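PDB 4PAR: uncharacterized protein from Acinetobacter baumannii, which recognises and cleaves DNA containing 5-hydroxymethylcytosine, combining a nuclease domain related to VSR endonuclease with a DNA-binding domain of the SRA type. Local coordinates for residues Ala58-Tyr63 / Asp93-Ser98; Gly68-Val73 / His118-Val123; Phe225-Glu230 / Phe272-Asp277; Lys232-Thr237 / Ile245-Thr250. The protein carries 3 engineered substitutions. All blocks are in the same frame, centred on the assembly; numbering follows the deposited sequence.

Interaction 1: residues Ala58-Tyr63 / Asp93-Ser98; sequences ALTDLY and DEPLYS
The methyl group of Ala58 packs against the pyrrolidine ring of Pro95, CB to CG 3.5 Å, and this apolar touch is the centre of a small, buried contact. The same methyl also lies close to the carbonyl of Tyr97, with Ala58 CB 3.3 Å from Tyr97 O. Thr60 meets the same proline ring at CB, with its methyl CG2 4.0 Å from Pro95 CB. The first torsion of Thr60 explains this division of labour: with chi1 at 50°, CG2 stands opposite the carbonyl carbon and is given to the proline, while OG1 is left to hydrogen-bond His70. The backbones come nearest at Ala58 and Ser98, whose CA atoms are 4.1 Å apart in a single beta bridge. A second shell pins the 93-98 chain: the Tyr97 hydroxyl bonds to the backbone nitrogens of Glu75 and Gly76, and Glu94 reaches Ser53. Beyond Thr60 the strand makes a classic beta bulge, Asp61 and Leu62 both facing Ile71. Strand 57-64 runs between strands 45-51 and 69-74, with Leu62 resting on helix 26-37 and Pro95 also touching Val50 and Glu72.

Interaction 2: residues Gly68-Val73 / His118-Val123; sequences GIHIEV and HKIFRV
Two parallel neighbours of the nuclease sheet, strands 69-74 and 119-124, are joined here in strict register from Ile69 beside Lys119 to Val73 beside Val123. Backbone bonds alternate between the strands, among them His70 N to Lys119 O (2.9 Å) and Phe121 N to His70 O (2.9 Å). On the face of Ile69, Ile71, Phe121 and Val123, the rim of the Phe121 ring receives the Ile69 branch, CG2 lying in the ring plane 3.8 Å from CD2. Phe121 has CG beside its own backbone N (chi1 -68°), which leans the ring back toward Ile69. Helices 26-37 and 136-159 cover this side. The other face is mixed: His70, Glu72 and Arg122 with Ile120 among them, its CG2 over the centre of the Arg122 guanidinium. Glu72 and Arg122 run side by side in a salt bridge, OE1 to NE 3.1 Å, planes 50° apart; the NE-H points poorly at its acceptor, while Glu72 OE2 takes Leu96 N. His118, just before its strand, meets His70 rim to rim through a weak bond, NE2 to ND1 3.4 Å; His70 ND1 is hydrogen-bonded to Thr60 OG1. A parallel pair within a mixed sheet flanked by helices is consistent with the PD-(D/E)XK core, the clan of this domain.

Interaction 3: residues Phe225-Glu230 / Phe272-Asp277; sequences FPRLYE and FARVKD
Arg227 and Arg274 lie side by side and point the same way, yet their guanidinium groups are turned 70° against each other. Arg227 presents its edge, and its CZ sits over the centre of one face of the Arg274 group, 3.7 Å above that plane. Both chains are extended from CG to NE, but they start differently: Arg274 sends CG opposite its backbone N (chi1 169°), whereas Arg227 keeps CG beside it (chi1 -61°). Because Arg274 packs on a phosphate of the bound DNA, the gathering of two cationic ends fits a surface that receives an anion. Arg227 CB rests over one face of the Tyr229 ring, offset toward the rim. The backbones are tied by Arg274 N to Pro226 O, a nearly straight bond of 3.1 Å. The apolar pairs follow: Phe272 CB meets the edge of the Phe225 ring at CD1, 3.9 Å away, and Leu228 CD1 touches Ala273 CB at 3.6 Å. Phe225 and Phe272 both continue onto Val197 of helix 194-200. A loop leaving strand 221-224 is thus laid along strand 268-276 at the DNA-facing side of the SRA-like domain.

Interaction 4: residues Lys232-Thr237 / Ile245-Thr250; sequences KDWINT and ITEKST
The carboxylate of Glu247 stands over one face of the Trp234 indole. Glu247 OE2 lies 4.0 Å from Trp234 CZ3, offset toward the rim, and the carboxylate plane is almost perpendicular to the indole, at 86°. The tryptophan torsion is the less common one, with CG held between the backbone N and the carbonyl carbon; chi1 58° sets the ring with Glu247 OE2 on one face and Asp233 OD1 over the other, also offset toward the rim. Glu247 is extended throughout, which carries its carboxylate to Trp234 on one side and to a salt bridge with Arg269 through OE1. Asn236 runs beside it with the amide turned 81° from the carboxylate; Asn236 OD1 touches Glu247 CG at 3.5 Å, while ND2 is bonded to Arg227 O. Asp233 O is gripped three times: by Thr250 OG1 at 2.9 Å, by Thr250 N at 3.1 Å and by Ser249 OG at 3.2 Å. The threonine hydroxyl approaches from above the carbonyl plane, and the other two donors are tilted from it less. Further along, Thr237 and Thr246 form a hydrogen-bonded antiparallel pair, with Thr237 N reaching Thr246 O at 3.0 Å. The open end of this beta hairpin is therefore fastened by hydroxyls and a main-chain amide converging on one carbonyl, a polar closure in place of further regular strand pairing.

In the fold
Interactions 1 and 2 belong to the nuclease domain and meet because strands 57-64 and 69-74 are neighbours in one sheet; Thr60 bonds His70 and Leu96 bonds Glu72 between them. Interactions 3 and 4 lie in the SRA-like domain, about 12 Å apart between centres, and are linked by Arg227 and Asn236. The four differ in chemistry as they differ in place. Interaction 1 is wholly buried and small, relying on methyl and proline contacts. Interaction 2 adds regular parallel strand bonding, with an apolar side and a mixed side that carries a salt bridge. Both SRA-like contacts come close to the DNA; interaction 3 pairs two arginines beside apolar contacts, while interaction 4, more exposed, depends on hydroxyls and carbonyls.

Interaction 1: residues Ala58-Tyr63 / Asp93-Ser98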
# COMPACT_ATOMS: atom_id res chain seq x y z
N ALA F 58 16.23 -16.16 -9.44
CA ALA F 58 17.13 -16.16 -8.29
C ALA F 58 17.55 -14.74 -7.96
O ALA F 58 17.13 -13.79 -8.61
CB ALA F 58 18.33 -17.02 -8.58
N LEU F 59 18.39 -14.59 -6.93
CA LEU F 59 18.91 -13.27 -6.58
C LEU F 59 20.28 -13.34 -5.94
O LEU F 59 20.61 -14.30 -5.23
CB LEU F 59 17.94 -12.54 -5.66
CG LEU F 59 17.44 -13.22 -4.38
CD1 LEU F 59 18.43 -13.07 -3.24
CD2 LEU F 59 16.10 -12.63 -4.01
N THR F 60 21.09 -12.31 -6.18
CA THR F 60 22.40 -12.25 -5.56
C THR F 60 22.51 -11.02 -4.67
O THR F 60 21.91 -9.98 -4.95
CB THR F 60 23.52 -12.23 -6.62
OG1 THR F 60 23.23 -11.22 -7.60
CG2 THR F 60 23.59 -13.56 -7.31
N ASP F 61 23.28 -11.16 -3.59
CA ASP F 61 23.34 -10.16 -2.54
C ASP F 61 24.11 -8.91 -2.96
O ASP F 61 23.69 -7.79 -2.67
CB ASP F 61 23.95 -10.76 -1.28
CG ASP F 61 23.10 -11.87 -0.69
OD1 ASP F 61 21.87 -11.67 -0.55
OD2 ASP F 61 23.66 -12.95 -0.39
N LEU F 62 25.25 -9.10 -3.62
CA LEU F 62 25.98 -7.95 -4.15
C LEU F 62 26.37 -8.16 -5.62
O LEU F 62 26.79 -9.25 -5.99
CB LEU F 62 27.22 -7.67 -3.29
CG LEU F 62 28.06 -6.45 -3.66
CD1 LEU F 62 27.25 -5.18 -3.46
CD2 LEU F 62 29.34 -6.40 -2.86
N TYR F 63 26.22 -7.13 -6.45
CA TYR F 63 26.47 -7.26 -7.89
C TYR F 63 27.20 -6.06 -8.50
O TYR F 63 26.74 -4.93 -8.41
CB TYR F 63 25.15 -7.48 -8.63
CG TYR F 63 25.24 -7.43 -10.14
CD1 TYR F 63 26.27 -8.06 -10.83
CD2 TYR F 63 24.27 -6.77 -10.88
CE1 TYR F 63 26.34 -8.02 -12.21
CE2 TYR F 63 24.33 -6.73 -12.26
CZ TYR F 63 25.36 -7.35 -12.92
OH TYR F 63 25.41 -7.31 -14.30
N ASP F 93 28.17 -21.62 -11.66
CA ASP F 93 28.28 -20.17 -11.66
C ASP F 93 26.97 -19.45 -11.33
O ASP F 93 26.85 -18.24 -11.50
CB ASP F 93 28.84 -19.67 -12.99
CG ASP F 93 30.31 -19.27 -12.90
OD1 ASP F 93 30.67 -18.60 -11.91
OD2 ASP F 93 31.09 -19.63 -13.80
N GLU F 94 25.97 -20.21 -10.88
CA GLU F 94 24.67 -19.63 -10.55
C GLU F 94 24.42 -19.67 -9.04
O GLU F 94 24.96 -20.53 -8.35
CB GLU F 94 23.56 -20.39 -11.29
CG GLU F 94 23.72 -20.39 -12.80
CD GLU F 94 22.58 -21.10 -13.50
OE1 GLU F 94 21.78 -21.76 -12.79
OE2 GLU F 94 22.48 -21.01 -14.74
N PRO F 95 23.61 -18.73 -8.53
CA PRO F 95 23.38 -18.63 -7.08
C PRO F 95 22.72 -19.86 -6.47
O PRO F 95 22.12 -20.66 -7.18
CB PRO F 95 22.46 -17.41 -6.96
CG PRO F 95 21.82 -17.28 -8.29
CD PRO F 95 22.86 -17.70 -9.27
N LEU F 96 22.86 -20.02 -5.16
CA LEU F 96 22.28 -21.16 -4.46
C LEU F 96 20.84 -20.88 -4.02
O LEU F 96 20.09 -21.81 -3.71
CB LEU F 96 23.12 -21.52 -3.23
CG LEU F 96 24.42 -22.32 -3.37
CD1 LEU F 96 25.00 -22.27 -4.77
CD2 LEU F 96 25.44 -21.81 -2.37
N TYR F 97 20.45 -19.61 -4.02
CA TYR F 97 19.16 -19.22 -3.47
C TYR F 97 18.22 -18.77 -4.57
O TYR F 97 18.58 -17.94 -5.39
CB TYR F 97 19.31 -18.09 -2.45
CG TYR F 97 20.18 -18.42 -1.26
CD1 TYR F 97 21.55 -18.28 -1.33
CD2 TYR F 97 19.62 -18.86 -0.07
CE1 TYR F 97 22.36 -18.56 -0.25
CE2 TYR F 97 20.42 -19.15 1.02
CZ TYR F 97 21.79 -19.00 0.92
OH TYR F 97 22.60 -19.28 1.99
N SER F 98 17.01 -19.32 -4.57
CA SER F 98 16.04 -19.02 -5.61
C SER F 98 14.68 -18.68 -5.03
O SER F 98 14.50 -18.68 -3.81
CB SER F 98 15.93 -20.19 -6.58
OG SER F 98 15.66 -21.39 -5.87

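Interaction 2: residues Gly68-Val73 / His118-Val123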
# COMPACT_ATOMS: atom_id res chain seq x y z
N GLY F 68 30.93 -7.73 -14.15
CA GLY F 68 30.17 -8.96 -14.21
C GLY F 68 30.47 -9.87 -13.03
O GLY F 68 30.67 -11.07 -13.21
N ILE F 69 30.50 -9.31 -11.83
CA ILE F 69 30.84 -10.10 -10.65
C ILE F 69 29.74 -10.11 -9.60
O ILE F 69 29.22 -9.07 -9.23
CB ILE F 69 32.13 -9.59 -9.98
CG1 ILE F 69 33.33 -9.82 -10.89
CG2 ILE F 69 32.34 -10.28 -8.65
CD1 ILE F 69 34.66 -9.67 -10.20
N HIS F 70 29.40 -11.30 -9.11
CA HIS F 70 28.43 -11.40 -8.04
C HIS F 70 29.06 -11.92 -6.77
O HIS F 70 30.09 -12.59 -6.79
CB HIS F 70 27.27 -12.30 -8.43
CG HIS F 70 26.46 -11.79 -9.57
ND1 HIS F 70 25.25 -11.17 -9.40
CD2 HIS F 70 26.68 -11.84 -10.91
CE1 HIS F 70 24.75 -10.85 -10.59
NE2 HIS F 70 25.60 -11.24 -11.52
N ILE F 71 28.42 -11.58 -5.66
CA ILE F 71 28.78 -12.09 -4.36
C ILE F 71 27.51 -12.56 -3.67
O ILE F 71 26.52 -11.82 -3.56
CB ILE F 71 29.50 -11.03 -3.52
CG1 ILE F 71 30.86 -10.71 -4.15
CG2 ILE F 71 29.68 -11.51 -2.10
CD1 ILE F 71 31.24 -9.26 -4.08
N GLU F 72 27.56 -13.81 -3.23
CA GLU F 72 26.45 -14.45 -2.54
C GLU F 72 26.88 -14.91 -1.15
O GLU F 72 27.89 -15.60 -0.99
CB GLU F 72 25.96 -15.64 -3.35
CG GLU F 72 24.85 -16.42 -2.69
CD GLU F 72 24.49 -17.68 -3.45
OE1 GLU F 72 25.41 -18.47 -3.76
OE2 GLU F 72 23.30 -17.88 -3.75
N VAL F 73 26.11 -14.51 -0.14
CA VAL F 73 26.29 -15.06 1.19
C VAL F 73 25.63 -16.44 1.28
O VAL F 73 24.44 -16.59 0.97
CB VAL F 73 25.68 -14.14 2.27
CG1 VAL F 73 25.61 -14.86 3.60
CG2 VAL F 73 26.49 -12.85 2.37
N HIS F 118 29.04 -14.39 -16.11
CA HIS F 118 29.36 -13.75 -14.84
C HIS F 118 29.96 -14.75 -13.85
O HIS F 118 29.63 -15.93 -13.86
CB HIS F 118 28.11 -13.11 -14.23
CG HIS F 118 27.45 -12.09 -15.11
ND1 HIS F 118 26.18 -11.61 -14.87
CD2 HIS F 118 27.89 -11.45 -16.23
CE1 HIS F 118 25.86 -10.72 -15.80
NE2 HIS F 118 26.88 -10.61 -16.64
N LYS F 119 30.86 -14.26 -12.99
CA LYS F 119 31.43 -15.08 -11.93
C LYS F 119 30.67 -14.86 -10.63
O LYS F 119 30.21 -13.76 -10.35
CB LYS F 119 32.92 -14.74 -11.74
CG LYS F 119 33.62 -15.58 -10.67
CD LYS F 119 33.53 -17.07 -10.97
CE LYS F 119 34.15 -17.91 -9.86
NZ LYS F 119 35.59 -17.62 -9.68
N ILE F 120 30.51 -15.92 -9.84
CA ILE F 120 29.91 -15.79 -8.52
C ILE F 120 30.88 -16.21 -7.43
O ILE F 120 31.37 -17.34 -7.42
CB ILE F 120 28.63 -16.62 -8.38
CG1 ILE F 120 27.51 -15.99 -9.21
CG2 ILE F 120 28.21 -16.70 -6.92
CD1 ILE F 120 26.14 -16.53 -8.89
N PHE F 121 31.16 -15.29 -6.51
CA PHE F 121 31.96 -15.60 -5.34
C PHE F 121 31.04 -15.84 -4.16
O PHE F 121 30.03 -15.16 -4.00
CB PHE F 121 32.93 -14.47 -5.04
CG PHE F 121 34.00 -14.31 -6.07
CD1 PHE F 121 35.09 -15.17 -6.09
CD2 PHE F 121 33.94 -13.29 -7.00
CE1 PHE F 121 36.08 -15.03 -7.03
CE2 PHE F 121 34.94 -13.14 -7.95
CZ PHE F 121 36.01 -14.01 -7.96
N ARG F 122 31.40 -16.80 -3.32
CA ARG F 122 30.56 -17.11 -2.19
C ARG F 122 31.24 -16.80 -0.87
O ARG F 122 32.46 -16.78 -0.77
CB ARG F 122 30.14 -18.58 -2.23
CG ARG F 122 29.01 -18.82 -3.20
CD ARG F 122 28.61 -20.27 -3.31
NE ARG F 122 27.73 -20.44 -4.46
CZ ARG F 122 28.17 -20.70 -5.69
NH1 ARG F 122 29.48 -20.83 -5.92
NH2 ARG F 122 27.31 -20.82 -6.69
N VAL F 123 30.43 -16.51 0.15
CA VAL F 123 30.96 -16.36 1.49
C VAL F 123 30.27 -17.32 2.45
O VAL F 123 29.06 -17.22 2.66
CB VAL F 123 30.82 -14.93 1.98
CG1 VAL F 123 31.53 -14.77 3.33
CG2 VAL F 123 31.38 -13.96 0.95

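Interaction 3: residues Phe225-Glu230 / Phe272-Asp277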
# COMPACT_ATOMS: atom_id res chain seq x y z
N PHE F 225 9.90 -1.65 -27.30
CA PHE F 225 9.82 -1.54 -25.84
C PHE F 225 8.87 -2.56 -25.25
O PHE F 225 7.88 -2.19 -24.62
CB PHE F 225 9.36 -0.14 -25.43
CG PHE F 225 10.12 0.97 -26.08
CD1 PHE F 225 11.50 0.96 -26.10
CD2 PHE F 225 9.44 2.01 -26.69
CE1 PHE F 225 12.20 1.99 -26.71
CE2 PHE F 225 10.13 3.04 -27.31
CZ PHE F 225 11.51 3.03 -27.32
N PRO F 226 9.16 -3.85 -25.44
CA PRO F 226 8.24 -4.89 -24.97
C PRO F 226 8.35 -5.18 -23.48
O PRO F 226 9.37 -4.90 -22.85
CB PRO F 226 8.67 -6.11 -25.78
CG PRO F 226 10.14 -5.92 -25.94
CD PRO F 226 10.39 -4.44 -26.01
N ARG F 227 7.28 -5.72 -22.92
CA ARG F 227 7.36 -6.40 -21.65
C ARG F 227 7.67 -7.86 -21.96
O ARG F 227 6.91 -8.51 -22.67
CB ARG F 227 6.07 -6.28 -20.85
CG ARG F 227 5.67 -4.85 -20.49
CD ARG F 227 4.44 -4.87 -19.60
NE ARG F 227 3.98 -3.54 -19.21
CZ ARG F 227 3.05 -3.33 -18.29
NH1 ARG F 227 2.49 -4.36 -17.66
NH2 ARG F 227 2.67 -2.10 -17.99
N LEU F 228 8.77 -8.37 -21.41
CA LEU F 228 9.30 -9.66 -21.82
C LEU F 228 8.63 -10.79 -21.05
O LEU F 228 9.07 -11.94 -21.10
CB LEU F 228 10.81 -9.71 -21.64
CG LEU F 228 11.59 -9.30 -22.89
CD1 LEU F 228 11.26 -7.88 -23.28
CD2 LEU F 228 13.08 -9.44 -22.69
N TYR F 229 7.60 -10.44 -20.29
CA TYR F 229 6.79 -11.41 -19.58
C TYR F 229 5.36 -11.42 -20.11
O TYR F 229 5.04 -10.73 -21.08
CB TYR F 229 6.79 -11.10 -18.09
CG TYR F 229 6.62 -9.63 -17.78
CD1 TYR F 229 5.37 -9.11 -17.48
CD2 TYR F 229 7.71 -8.77 -17.78
CE1 TYR F 229 5.21 -7.76 -17.19
CE2 TYR F 229 7.56 -7.42 -17.50
CZ TYR F 229 6.31 -6.93 -17.20
OH TYR F 229 6.17 -5.59 -16.92
N GLU F 230 4.50 -12.22 -19.49
CA GLU F 230 3.10 -12.28 -19.88
C GLU F 230 2.31 -11.16 -19.22
O GLU F 230 2.46 -10.89 -18.02
CB GLU F 230 2.50 -13.64 -19.54
CG GLU F 230 2.72 -14.09 -18.10
CD GLU F 230 2.18 -15.49 -17.82
OE1 GLU F 230 1.39 -16.00 -18.65
OE2 GLU F 230 2.54 -16.07 -16.78
N PHE F 272 14.63 -2.67 -26.05
CA PHE F 272 14.73 -2.16 -24.69
C PHE F 272 13.57 -2.69 -23.86
O PHE F 272 12.41 -2.32 -24.09
CB PHE F 272 14.73 -0.63 -24.68
CG PHE F 272 16.07 -0.02 -24.97
CD1 PHE F 272 16.58 -0.01 -26.26
CD2 PHE F 272 16.82 0.56 -23.96
CE1 PHE F 272 17.80 0.56 -26.53
CE2 PHE F 272 18.05 1.13 -24.23
CZ PHE F 272 18.54 1.13 -25.52
N ALA F 273 13.86 -3.54 -22.89
CA ALA F 273 12.81 -4.18 -22.11
C ALA F 273 12.34 -3.28 -20.98
O ALA F 273 13.14 -2.62 -20.32
CB ALA F 273 13.30 -5.50 -21.55
N ARG F 274 11.03 -3.24 -20.76
CA ARG F 274 10.48 -2.45 -19.67
C ARG F 274 10.66 -3.18 -18.36
O ARG F 274 10.12 -4.27 -18.16
CB ARG F 274 9.00 -2.13 -19.91
CG ARG F 274 8.30 -1.54 -18.69
CD ARG F 274 6.87 -1.17 -19.02
NE ARG F 274 6.13 -0.73 -17.84
CZ ARG F 274 4.95 -0.11 -17.90
NH1 ARG F 274 4.39 0.13 -19.08
NH2 ARG F 274 4.34 0.26 -16.79
N VAL F 275 11.41 -2.57 -17.45
CA VAL F 275 11.71 -3.19 -16.17
C VAL F 275 11.55 -2.18 -15.06
O VAL F 275 11.86 -1.00 -15.22
CB VAL F 275 13.14 -3.77 -16.14
CG1 VAL F 275 13.28 -4.93 -17.11
CG2 VAL F 275 14.17 -2.69 -16.45
N LYS F 276 11.04 -2.64 -13.92
CA LYS F 276 10.93 -1.81 -12.74
C LYS F 276 12.33 -1.47 -12.21
O LYS F 276 13.22 -2.31 -12.24
CB LYS F 276 10.08 -2.53 -11.68
CG LYS F 276 10.16 -1.95 -10.29
CD LYS F 276 9.35 -2.78 -9.30
CE LYS F 276 9.87 -2.63 -7.88
NZ LYS F 276 9.17 -3.52 -6.92
N ASP F 277 12.53 -0.23 -11.77
CA ASP F 277 13.82 0.17 -11.22
C ASP F 277 14.08 -0.55 -9.89
O ASP F 277 13.19 -0.63 -9.05
CB ASP F 277 13.86 1.69 -11.02
CG ASP F 277 15.24 2.20 -10.63
OD1 ASP F 277 16.24 1.47 -10.85
OD2 ASP F 277 15.33 3.33 -10.10

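Interaction 4: residues Lys232-Thr237 / Ile245-Thr250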
# COMPACT_ATOMS: atom_id res chain seq x y z
N LYS F 232 -1.50 -8.38 -20.10
CA LYS F 232 -2.87 -8.33 -20.60
C LYS F 232 -3.03 -8.65 -22.09
O LYS F 232 -3.75 -9.58 -22.44
CB LYS F 232 -3.47 -6.94 -20.31
CG LYS F 232 -2.54 -5.77 -20.62
CD LYS F 232 -3.30 -4.46 -20.73
CE LYS F 232 -2.40 -3.32 -21.20
NZ LYS F 232 -3.16 -2.06 -21.41
N ASP F 233 -2.37 -7.89 -22.96
CA ASP F 233 -2.58 -8.05 -24.40
C ASP F 233 -1.78 -9.20 -25.03
O ASP F 233 -2.32 -9.92 -25.87
CB ASP F 233 -2.29 -6.73 -25.13
CG ASP F 233 -0.95 -6.13 -24.75
OD1 ASP F 233 0.03 -6.34 -25.50
OD2 ASP F 233 -0.88 -5.44 -23.71
N TRP F 234 -0.51 -9.38 -24.66
CA TRP F 234 0.27 -10.45 -25.29
C TRP F 234 1.32 -11.13 -24.40
O TRP F 234 1.70 -10.63 -23.34
CB TRP F 234 0.93 -9.92 -26.57
CG TRP F 234 1.85 -8.74 -26.44
CD1 TRP F 234 2.65 -8.42 -25.38
CD2 TRP F 234 2.07 -7.72 -27.42
NE1 TRP F 234 3.35 -7.27 -25.64
CE2 TRP F 234 3.01 -6.81 -26.89
CE3 TRP F 234 1.55 -7.48 -28.70
CZ2 TRP F 234 3.45 -5.69 -27.59
CZ3 TRP F 234 1.99 -6.36 -29.40
CH2 TRP F 234 2.93 -5.48 -28.84
N ILE F 235 1.77 -12.30 -24.85
CA ILE F 235 2.72 -13.15 -24.11
C ILE F 235 4.12 -13.12 -24.72
O ILE F 235 4.32 -13.55 -25.85
CB ILE F 235 2.25 -14.62 -24.08
CG1 ILE F 235 0.97 -14.78 -23.26
CG2 ILE F 235 3.35 -15.53 -23.54
CD1 ILE F 235 0.39 -16.18 -23.30
N ASN F 236 5.08 -12.62 -23.95
CA ASN F 236 6.46 -12.60 -24.41
C ASN F 236 7.37 -13.38 -23.47
O ASN F 236 7.09 -13.49 -22.28
CB ASN F 236 6.95 -11.15 -24.54
CG ASN F 236 6.15 -10.37 -25.57
OD1 ASN F 236 5.68 -10.92 -26.56
ND2 ASN F 236 5.99 -9.07 -25.33
N THR F 237 8.44 -13.96 -24.01
CA THR F 237 9.44 -14.64 -23.18
C THR F 237 10.86 -14.37 -23.66
O THR F 237 11.08 -14.05 -24.83
CB THR F 237 9.24 -16.17 -23.15
OG1 THR F 237 9.39 -16.70 -24.48
CG2 THR F 237 7.88 -16.56 -22.59
N ILE F 245 14.11 -14.31 -27.99
CA ILE F 245 12.86 -13.75 -27.48
C ILE F 245 11.66 -14.24 -28.28
O ILE F 245 11.64 -14.11 -29.50
CB ILE F 245 12.89 -12.22 -27.51
CG1 ILE F 245 13.97 -11.69 -26.57
CG2 ILE F 245 11.52 -11.65 -27.18
CD1 ILE F 245 14.05 -10.17 -26.51
N THR F 246 10.67 -14.80 -27.60
CA THR F 246 9.46 -15.25 -28.29
C THR F 246 8.30 -14.28 -28.09
O THR F 246 7.99 -13.88 -26.96
CB THR F 246 9.01 -16.65 -27.83
OG1 THR F 246 8.41 -16.57 -26.53
CG2 THR F 246 10.20 -17.61 -27.78
N GLU F 247 7.68 -13.89 -29.21
CA GLU F 247 6.51 -13.01 -29.20
C GLU F 247 5.25 -13.74 -29.67
O GLU F 247 5.27 -14.47 -30.67
CB GLU F 247 6.75 -11.78 -30.08
CG GLU F 247 5.59 -10.78 -30.03
CD GLU F 247 5.86 -9.51 -30.82
OE1 GLU F 247 6.85 -9.47 -31.58
OE2 GLU F 247 5.07 -8.55 -30.67
N LYS F 248 4.17 -13.51 -28.93
CA LYS F 248 2.86 -14.11 -29.17
C LYS F 248 1.82 -13.08 -28.77
O LYS F 248 2.15 -11.92 -28.55
CB LYS F 248 2.70 -15.41 -28.35
CG LYS F 248 1.53 -16.28 -28.78
CD LYS F 248 1.16 -17.31 -27.72
CE LYS F 248 -0.04 -18.15 -28.18
NZ LYS F 248 -0.19 -19.47 -27.49
N SER F 249 0.55 -13.49 -28.70
CA SER F 249 -0.52 -12.64 -28.18
C SER F 249 -1.61 -13.51 -27.57
O SER F 249 -1.68 -14.71 -27.83
CB SER F 249 -1.10 -11.75 -29.28
OG SER F 249 -2.26 -11.08 -28.83
N THR F 250 -2.45 -12.90 -26.74
CA THR F 250 -3.55 -13.61 -26.09
C THR F 250 -4.56 -14.12 -27.11
O THR F 250 -4.93 -15.29 -27.09
CB THR F 250 -4.26 -12.72 -25.06
OG1 THR F 250 -4.70 -11.51 -25.70
CG2 THR F 250 -3.32 -12.38 -23.92